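Local coordinates for protein PfVFT1 (Plasmodium falciparum, PDB 5JKQ) that probably binds a small solute between the two lobes of a Venus flytrap domain, at residues H40-S45 with W88-N93; H177-M182 with L272-S277; L205-L210 with I250-G255. The protein carries 3 engineered substitutions. One frame throughout, in Å; residues are numbered along the deposited sequence.

How the contacts relate
From the N terminus, contact 1 comes first: it brings the loop between helix 32-39 and strand 45-46 onto the loop between strand 77-83 and helix 102-118, and is complete before the chain enters the other two. Contact 2 then closes the widest loop, pairing strand 175-184 with strand 265-281. Contact 3 is nested inside that loop and joins strands 206-209 and 250-253 of the same mixed sheet; Lys-180 N lies 2.7 Å from Ile-253 O, which places strand 250-253 beside strand 175-184. Contact 1 touches contact 2 through Tyr-44 CD1, 3.7 Å from His-177 CB. Centres of contacts 2 and 3 are about 12 Å apart.

Contact 1: residues H40-S45 with W88-N93; sequences HNVDYS and WGIIGN
The imidazole of His-40 meets Ile-90 at its rim: ND1 is 3.5 Å from Ile-90 CD1, which sits near the ring plane. On its other nitrogen, NE2 hydrogen-bonds to Asp-105 OD2. The contact is a loop-on-loop surface patch of the bi-lobed Venus flytrap fold, joining the turn after helix 32-39 to the loop that leads into helix 102-118. Helix 32-39 ends in a Schellman motif, with Asn-41 at positive phi (53°) as its C-prime residue; His-40 before that residue, and Val-42 and Tyr-44 after it, direct their CB toward the second loop. Ile-90 reaches the imidazole because its CG1 is anti to the backbone N (chi1 -164°), a setting that carries CG1 and CD1 to the histidine. Between the two flat groups the contact is aliphatic: Val-42 CG1 lies 4.1 Å from Ile-91 CG1, the two side chains meeting at a slant, and Phe-102 packs against both His-40 and Val-42. The phenol of Tyr-44 is paired with Phe-102, their planes at about 20°, and edge-to-face with Trp-103, whose NE1 hydrogen-bonds to its OH. That same OH touches a methyl, Ile-91 CG2, at 3.7 Å.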
loop_
_atom_site.group_PDB
_atom_site.type_symbol
_atom_site.label_atom_id
_atom_site.label_comp_id
_atom_site.label_asym_id
_atom_site.label_seq_id
_atom_site.Cartn_x
_atom_site.Cartn_y
_atom_site.Cartn_z
ATOM N N HIS A 40 10.121 9.646 9.767
ATOM C CA HIS A 40 10.766 9.270 8.515
ATOM C C HIS A 40 10.507 10.300 7.422
ATOM O O HIS A 40 11.071 10.211 6.332
ATOM C CB HIS A 40 10.280 7.899 8.056
ATOM C CG HIS A 40 10.795 6.769 8.890
ATOM N ND1 HIS A 40 12.126 6.414 8.918
ATOM C CD2 HIS A 40 10.158 5.911 9.720
ATOM C CE1 HIS A 40 12.288 5.386 9.733
ATOM N NE2 HIS A 40 11.109 5.062 10.232
ATOM N N ASN A 41 9.656 11.277 7.727
ATOM C CA ASN A 41 9.301 12.327 6.782
ATOM C C ASN A 41 8.829 11.745 5.453
ATOM O O ASN A 41 9.258 12.178 4.381
ATOM C CB ASN A 41 10.488 13.266 6.554
ATOM C CG ASN A 41 10.067 14.612 5.999
ATOM O OD1 ASN A 41 9.088 15.205 6.452
ATOM N ND2 ASN A 41 10.797 15.096 5.002
ATOM N N VAL A 42 7.953 10.747 5.539
ATOM C CA VAL A 42 7.381 10.112 4.357
ATOM C C VAL A 42 5.977 10.656 4.106
ATOM O O VAL A 42 5.278 11.059 5.037
ATOM C CB VAL A 42 7.339 8.573 4.494
ATOM C CG1 VAL A 42 8.750 7.998 4.440
ATOM C CG2 VAL A 42 6.635 8.153 5.778
ATOM N N ASP A 43 5.580 10.672 2.838
ATOM C CA ASP A 43 4.342 11.320 2.423
ATOM C C ASP A 43 3.188 10.322 2.328
ATOM O O ASP A 43 2.647 10.085 1.247
ATOM C CB ASP A 43 4.556 12.025 1.080
ATOM C CG ASP A 43 3.453 13.016 0.752
ATOM O OD1 ASP A 43 2.653 13.351 1.651
ATOM O OD2 ASP A 43 3.398 13.473 -0.408
ATOM N N TYR A 44 2.818 9.747 3.469
ATOM C CA TYR A 44 1.706 8.805 3.537
ATOM C C TYR A 44 0.597 9.332 4.436
ATOM O O TYR A 44 0.855 10.069 5.389
ATOM C CB TYR A 44 2.175 7.445 4.059
ATOM C CG TYR A 44 3.150 6.721 3.159
ATOM C CD1 TYR A 44 2.771 6.285 1.897
ATOM C CD2 TYR A 44 4.442 6.451 3.586
ATOM C CE1 TYR A 44 3.658 5.615 1.079
ATOM C CE2 TYR A 44 5.335 5.781 2.777
ATOM C CZ TYR A 44 4.939 5.364 1.523
ATOM O OH TYR A 44 5.829 4.698 0.713
ATOM N N SER A 45 -0.637 8.938 4.129
ATOM C CA SER A 45 -1.782 9.233 4.983
ATOM C C SER A 45 -2.358 7.932 5.533
ATOM O O SER A 45 -2.336 6.902 4.858
ATOM C CB SER A 45 -2.851 10.011 4.211
ATOM O OG SER A 45 -3.439 9.210 3.201
ATOM N N TRP A 88 14.310 1.019 -1.060
ATOM C CA TRP A 88 13.745 2.321 -1.402
ATOM C C TRP A 88 14.242 3.399 -0.448
ATOM O O TRP A 88 13.619 4.451 -0.303
ATOM C CB TRP A 88 12.217 2.265 -1.378
ATOM C CG TRP A 88 11.650 1.216 -2.282
ATOM C CD1 TRP A 88 11.743 1.171 -3.642
ATOM C CD2 TRP A 88 10.895 0.061 -1.892
ATOM N NE1 TRP A 88 11.096 0.058 -4.124
ATOM C CE2 TRP A 88 10.567 -0.639 -3.069
ATOM C CE3 TRP A 88 10.466 -0.448 -0.663
ATOM C CZ2 TRP A 88 9.831 -1.823 -3.053
ATOM C CZ3 TRP A 88 9.736 -1.623 -0.649
ATOM C CH2 TRP A 88 9.426 -2.297 -1.836
ATOM N N GLY A 89 15.368 3.132 0.203
ATOM C CA GLY A 89 15.976 4.095 1.101
ATOM C C GLY A 89 15.254 4.168 2.430
ATOM O O GLY A 89 15.034 3.149 3.085
ATOM N N ILE A 90 14.884 5.380 2.827
ATOM C CA ILE A 90 14.235 5.594 4.114
ATOM C C ILE A 90 12.830 4.997 4.110
ATOM O O ILE A 90 12.299 4.617 5.154
ATOM C CB ILE A 90 14.168 7.100 4.466
ATOM C CG1 ILE A 90 13.871 7.298 5.957
ATOM C CG2 ILE A 90 13.138 7.831 3.587
ATOM C CD1 ILE A 90 14.988 6.834 6.886
ATOM N N ILE A 91 12.237 4.913 2.924
ATOM C CA ILE A 91 10.908 4.339 2.759
ATOM C C ILE A 91 10.900 2.868 3.167
ATOM O O ILE A 91 9.883 2.347 3.626
ATOM C CB ILE A 91 10.426 4.501 1.297
ATOM C CG1 ILE A 91 9.935 5.931 1.085
ATOM C CG2 ILE A 91 9.302 3.519 0.953
ATOM C CD1 ILE A 91 9.759 6.313 -0.363
ATOM N N GLY A 92 12.041 2.206 3.006
ATOM C CA GLY A 92 12.166 0.810 3.379
ATOM C C GLY A 92 13.292 0.107 2.648
ATOM O O GLY A 92 13.292 0.029 1.419
ATOM N N ASN A 93 14.249 -0.408 3.414
ATOM C CA ASN A 93 15.394 -1.123 2.862
ATOM C C ASN A 93 15.381 -2.591 3.277
ATOM O O ASN A 93 15.552 -2.914 4.454
ATOM C CB ASN A 93 16.695 -0.456 3.314
ATOM C CG ASN A 93 17.913 -1.008 2.601
ATOM O OD1 ASN A 93 17.805 -1.897 1.756
ATOM N ND2 ASN A 93 19.082 -0.472 2.928
#

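Contact 2: residues H177-M182 with L272-S277; sequences HSNKIM and LKTGHS
His-177 and Thr-274 exchange two backbone hydrogen bonds: Thr-274 N to His-177 O is short and nearly straight (2.8 Å, 174° at the hydrogen), and His-177 N to Thr-274 O is longer at 3.1 Å. The imidazole of His-177 uses both nitrogens. ND1 shares a hydrogen bond with His-276 NE2 at 3.1 Å, the two rings meeting rim to rim, while His-276 ND1 bonds to Tyr-150 O. NE2 of His-177 meets a water at 2.7 Å. A chi1 of 76° sets this ring between its own N and C, bringing one face over Thr-274 CB in a CH-pi contact displaced toward the rim. These pairs belong to the antiparallel ladder of strands 175-184 and 265-281 in this Venus flytrap protein. The Asn-179 amide spends both N-H groups across the ladder: ND2 donates to Leu-272 O at 2.6 Å and to Thr-274 OG1 at 3.0 Å, both within a few degrees of the amide plane, which fixes its rotation. Its OD1 accepts from the same water and from Asn-214 ND2. The water also bonds to Thr-274 OG1 at 2.8 Å. Ser-178 OG, which bonds to Asp-269, brushes Lys-273 CD at 3.5 Å.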
loop_
_atom_site.group_PDB
_atom_site.type_symbol
_atom_site.label_atom_id
_atom_site.label_comp_id
_atom_site.label_asym_id
_atom_site.label_seq_id
_atom_site.Cartn_x
_atom_site.Cartn_y
_atom_site.Cartn_z
ATOM N N HIS A 177 -0.829 6.726 -0.356
ATOM C CA HIS A 177 -0.134 7.910 -0.846
ATOM C C HIS A 177 -0.941 8.474 -2.010
ATOM O O HIS A 177 -1.689 7.749 -2.664
ATOM C CB HIS A 177 1.311 7.590 -1.254
ATOM C CG HIS A 177 1.443 6.877 -2.565
ATOM N ND1 HIS A 177 1.652 5.518 -2.654
ATOM C CD2 HIS A 177 1.435 7.340 -3.839
ATOM C CE1 HIS A 177 1.748 5.170 -3.924
ATOM N NE2 HIS A 177 1.619 6.256 -4.664
ATOM N N SER A 178 -0.807 9.774 -2.246
ATOM C CA SER A 178 -1.606 10.449 -3.260
ATOM C C SER A 178 -0.863 10.552 -4.589
ATOM O O SER A 178 0.345 10.328 -4.658
ATOM C CB SER A 178 -2.007 11.842 -2.774
ATOM O OG SER A 178 -3.010 12.396 -3.608
ATOM N N ASN A 179 -1.605 10.887 -5.639
ATOM C CA ASN A 179 -1.043 11.057 -6.973
ATOM C C ASN A 179 -1.169 12.502 -7.440
ATOM O O ASN A 179 -2.274 13.020 -7.597
ATOM C CB ASN A 179 -1.735 10.118 -7.963
ATOM C CG ASN A 179 -1.506 8.661 -7.634
ATOM O OD1 ASN A 179 -0.564 8.045 -8.126
ATOM N ND2 ASN A 179 -2.365 8.101 -6.791
ATOM N N LYS A 180 -0.029 13.150 -7.650
ATOM C CA LYS A 180 -0.016 14.536 -8.090
ATOM C C LYS A 180 -0.020 14.608 -9.612
ATOM O O LYS A 180 0.418 13.679 -10.292
ATOM C CB LYS A 180 1.199 15.267 -7.516
ATOM C CG LYS A 180 1.312 15.138 -6.005
ATOM C CD LYS A 180 2.452 15.971 -5.456
ATOM C CE LYS A 180 2.644 15.738 -3.967
ATOM N NZ LYS A 180 1.417 16.048 -3.179
ATOM N N ILE A 181 -0.540 15.712 -10.134
ATOM C CA ILE A 181 -0.638 15.919 -11.572
ATOM C C ILE A 181 0.112 17.188 -11.944
ATOM O O ILE A 181 -0.244 18.273 -11.489
ATOM C CB ILE A 181 -2.111 16.029 -12.034
ATOM C CG1 ILE A 181 -2.864 14.739 -11.699
ATOM C CG2 ILE A 181 -2.191 16.312 -13.536
ATOM C CD1 ILE A 181 -4.362 14.827 -11.896
HETATM N N MSE A 182 1.156 17.050 -12.755
HETATM C CA MSE A 182 1.863 18.222 -13.250
HETATM C C MSE A 182 1.454 18.516 -14.689
HETATM O O MSE A 182 1.298 17.610 -15.511
HETATM C CB MSE A 182 3.379 18.047 -13.134
HETATM C CG MSE A 182 3.982 16.864 -13.845
HETATM SE SE MSE A 182 5.934 16.965 -13.695
HETATM C CE MSE A 182 6.238 18.486 -14.868
ATOM N N LEU A 272 -6.439 11.532 -5.771
ATOM C CA LEU A 272 -6.690 10.167 -6.212
ATOM C C LEU A 272 -5.623 9.281 -5.584
ATOM O O LEU A 272 -4.457 9.335 -5.974
ATOM C CB LEU A 272 -6.664 10.066 -7.739
ATOM C CG LEU A 272 -7.753 10.852 -8.476
ATOM C CD1 LEU A 272 -7.411 10.986 -9.954
ATOM C CD2 LEU A 272 -9.119 10.192 -8.297
ATOM N N LYS A 273 -6.022 8.477 -4.606
ATOM C CA LYS A 273 -5.062 7.789 -3.751
ATOM C C LYS A 273 -4.680 6.401 -4.248
ATOM O O LYS A 273 -5.435 5.743 -4.960
ATOM C CB LYS A 273 -5.620 7.676 -2.331
ATOM C CG LYS A 273 -6.055 9.003 -1.729
ATOM C CD LYS A 273 -4.951 10.042 -1.803
ATOM C CE LYS A 273 -5.341 11.326 -1.089
ATOM N NZ LYS A 273 -4.874 11.346 0.322
ATOM N N THR A 274 -3.482 5.980 -3.853
ATOM C CA THR A 274 -3.003 4.624 -4.074
ATOM C C THR A 274 -2.847 3.966 -2.708
ATOM O O THR A 274 -2.012 4.380 -1.905
ATOM C CB THR A 274 -1.661 4.610 -4.841
ATOM O OG1 THR A 274 -1.837 5.215 -6.129
ATOM C CG2 THR A 274 -1.140 3.187 -5.019
ATOM N N GLY A 275 -3.668 2.954 -2.442
ATOM C CA GLY A 275 -3.680 2.300 -1.146
ATOM C C GLY A 275 -2.631 1.214 -1.000
ATOM O O GLY A 275 -2.179 0.632 -1.985
ATOM N N HIS A 276 -2.244 0.956 0.247
ATOM C CA HIS A 276 -1.337 -0.139 0.585
ATOM C C HIS A 276 -1.989 -1.052 1.616
ATOM O O HIS A 276 -2.594 -0.575 2.574
ATOM C CB HIS A 276 -0.016 0.397 1.135
ATOM C CG HIS A 276 0.698 1.326 0.205
ATOM N ND1 HIS A 276 1.482 0.877 -0.836
ATOM C CD2 HIS A 276 0.754 2.677 0.164
ATOM C CE1 HIS A 276 1.985 1.913 -1.482
ATOM N NE2 HIS A 276 1.561 3.017 -0.895
ATOM N N SER A 277 -1.864 -2.362 1.422
ATOM C CA SER A 277 -2.462 -3.325 2.342
ATOM C C SER A 277 -1.652 -4.615 2.448
ATOM O O SER A 277 -0.827 -4.922 1.584
ATOM C CB SER A 277 -3.894 -3.646 1.903
ATOM O OG SER A 277 -3.927 -4.071 0.554
HETATM O O HOH W 1 0.617 5.946 -7.196
#

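Contact 3: residues L205-L210 with I250-G255; sequences LKIACL and IGVISG
This is a buried pairing of two parallel strands, 206-209 and 250-253, within the mixed sheet of one lobe of the Venus flytrap fold. Strand 206-209 also pairs in parallel with strand 227-229, and strand 250-253 lies antiparallel beside strand 175-184, so each strand has a neighbour on its far side. The short segments approach to 4.7 Å at their axes with 31° between their directions. Ala-208 supplies the two firm bonds: its N donates to Ile-250 O at 3.2 Å, and its O accepts from Val-252 N at 2.8 Å, with 168° at the hydrogen. One residue thus reaches two residues of the partner strand on either side of Gly-251, the alternation expected of a parallel ladder. Beyond it, Leu-210 N to Val-252 O is only a weak bond.

On the face carrying Ile-207, Cys-209, Ile-250 and Val-252 the side chains form an apolar layer against helix 212-222, where Leu-218 touches both Ile-250 and Val-252. Ile-207 and Ile-250 lie alongside each other with their branches in the same direction, CG1 to CG1 at 3.8 Å; CG1 of Ile-250 is flanked by both backbone neighbours of CA (chi1 63°), which turns the branch toward Ile-207. Ile-207 CG2 comes within 3.6 Å of Val-252 CG2, the two side chains angled to one another. Cys-209 SG, disulfide-bonded to Cys-215 of helix 212-222, ties the strand covalently to the helix that covers this face. Just past strand 206-209, Leu-210 CD2 meets Ile-253 CD1, on the last residue of strand 250-253, at 3.6 Å. The methyl that Ile-207 CG2 touches has a second neighbour: Val-252 CG2 also lies 3.7 Å from the disulfide sulfur Cys-209 SG.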
loop_
_atom_site.group_PDB
_atom_site.type_symbol
_atom_site.label_atom_id
_atom_site.label_comp_id
_atom_site.label_asym_id
_atom_site.label_seq_id
_atom_site.Cartn_x
_atom_site.Cartn_y
_atom_site.Cartn_z
ATOM N N LEU A 205 -5.304 12.640 -26.679
ATOM C CA LEU A 205 -4.341 13.007 -25.646
ATOM C C LEU A 205 -3.673 11.777 -25.041
ATOM O O LEU A 205 -4.225 10.676 -25.078
ATOM C CB LEU A 205 -5.024 13.819 -24.546
ATOM C CG LEU A 205 -5.663 15.134 -25.002
ATOM C CD1 LEU A 205 -6.449 15.758 -23.865
ATOM C CD2 LEU A 205 -4.612 16.106 -25.519
ATOM N N LYS A 206 -2.481 11.981 -24.486
ATOM C CA LYS A 206 -1.705 10.902 -23.882
ATOM C C LYS A 206 -1.179 11.347 -22.522
ATOM O O LYS A 206 -0.811 12.508 -22.341
ATOM C CB LYS A 206 -0.549 10.493 -24.800
ATOM C CG LYS A 206 -0.911 10.503 -26.283
ATOM C CD LYS A 206 0.149 9.822 -27.141
ATOM C CE LYS A 206 -0.254 9.820 -28.614
ATOM N NZ LYS A 206 0.710 9.077 -29.477
ATOM N N ILE A 207 -1.146 10.417 -21.569
ATOM C CA ILE A 207 -0.756 10.725 -20.196
ATOM C C ILE A 207 0.540 10.014 -19.827
ATOM O O ILE A 207 0.682 8.808 -20.034
ATOM C CB ILE A 207 -1.881 10.337 -19.205
ATOM C CG1 ILE A 207 -3.081 11.266 -19.417
ATOM C CG2 ILE A 207 -1.393 10.408 -17.752
ATOM C CD1 ILE A 207 -4.255 11.011 -18.487
ATOM N N ALA A 208 1.483 10.778 -19.280
ATOM C CA ALA A 208 2.757 10.232 -18.824
ATOM C C ALA A 208 2.704 9.927 -17.332
ATOM O O ALA A 208 2.165 10.707 -16.547
ATOM C CB ALA A 208 3.885 11.200 -19.125
ATOM N N CYS A 209 3.273 8.787 -16.948
ATOM C CA CYS A 209 3.293 8.360 -15.553
ATOM C C CYS A 209 4.637 7.729 -15.199
ATOM O O CYS A 209 5.266 7.085 -16.032
ATOM C CB CYS A 209 2.161 7.366 -15.284
ATOM S SG CYS A 209 0.507 7.979 -15.688
ATOM N N LEU A 210 5.076 7.916 -13.960
ATOM C CA LEU A 210 6.357 7.373 -13.527
ATOM C C LEU A 210 6.212 5.904 -13.146
ATOM O O LEU A 210 7.154 5.124 -13.276
ATOM C CB LEU A 210 6.914 8.179 -12.351
ATOM C CG LEU A 210 8.261 7.722 -11.787
ATOM C CD1 LEU A 210 9.329 7.663 -12.872
ATOM C CD2 LEU A 210 8.702 8.646 -10.666
ATOM N N ILE A 250 -0.358 15.751 -19.459
ATOM C CA ILE A 250 -0.046 15.813 -18.034
ATOM C C ILE A 250 0.986 14.766 -17.649
ATOM O O ILE A 250 1.237 13.812 -18.389
ATOM C CB ILE A 250 -1.304 15.613 -17.149
ATOM C CG1 ILE A 250 -1.905 14.215 -17.349
ATOM C CG2 ILE A 250 -2.334 16.695 -17.438
ATOM C CD1 ILE A 250 -2.925 13.837 -16.299
ATOM N N GLY A 251 1.576 14.964 -16.477
ATOM C CA GLY A 251 2.467 13.992 -15.876
ATOM C C GLY A 251 1.926 13.610 -14.513
ATOM O O GLY A 251 1.646 14.480 -13.687
ATOM N N VAL A 252 1.759 12.310 -14.288
ATOM C CA VAL A 252 1.268 11.802 -13.013
ATOM C C VAL A 252 2.435 11.270 -12.194
ATOM O O VAL A 252 3.209 10.437 -12.668
ATOM C CB VAL A 252 0.226 10.684 -13.199
ATOM C CG1 VAL A 252 -0.452 10.369 -11.872
ATOM C CG2 VAL A 252 -0.810 11.080 -14.245
ATOM N N ILE A 253 2.554 11.749 -10.961
ATOM C CA ILE A 253 3.688 11.399 -10.121
ATOM C C ILE A 253 3.351 11.606 -8.644
ATOM O O ILE A 253 2.558 12.479 -8.297
ATOM C CB ILE A 253 4.935 12.226 -10.523
ATOM C CG1 ILE A 253 6.198 11.638 -9.895
ATOM C CG2 ILE A 253 4.754 13.708 -10.165
ATOM C CD1 ILE A 253 7.460 11.998 -10.647
ATOM N N SER A 254 3.950 10.790 -7.782
ATOM C CA SER A 254 3.629 10.805 -6.358
ATOM C C SER A 254 4.413 11.858 -5.577
ATOM O O SER A 254 4.046 12.197 -4.451
ATOM C CB SER A 254 3.890 9.425 -5.751
ATOM O OG SER A 254 3.196 8.417 -6.465
ATOM N N GLY A 255 5.489 12.372 -6.167
ATOM C CA GLY A 255 6.327 13.345 -5.489
ATOM C C GLY A 255 7.063 14.292 -6.416
ATOM O O GLY A 255 7.231 14.016 -7.604
#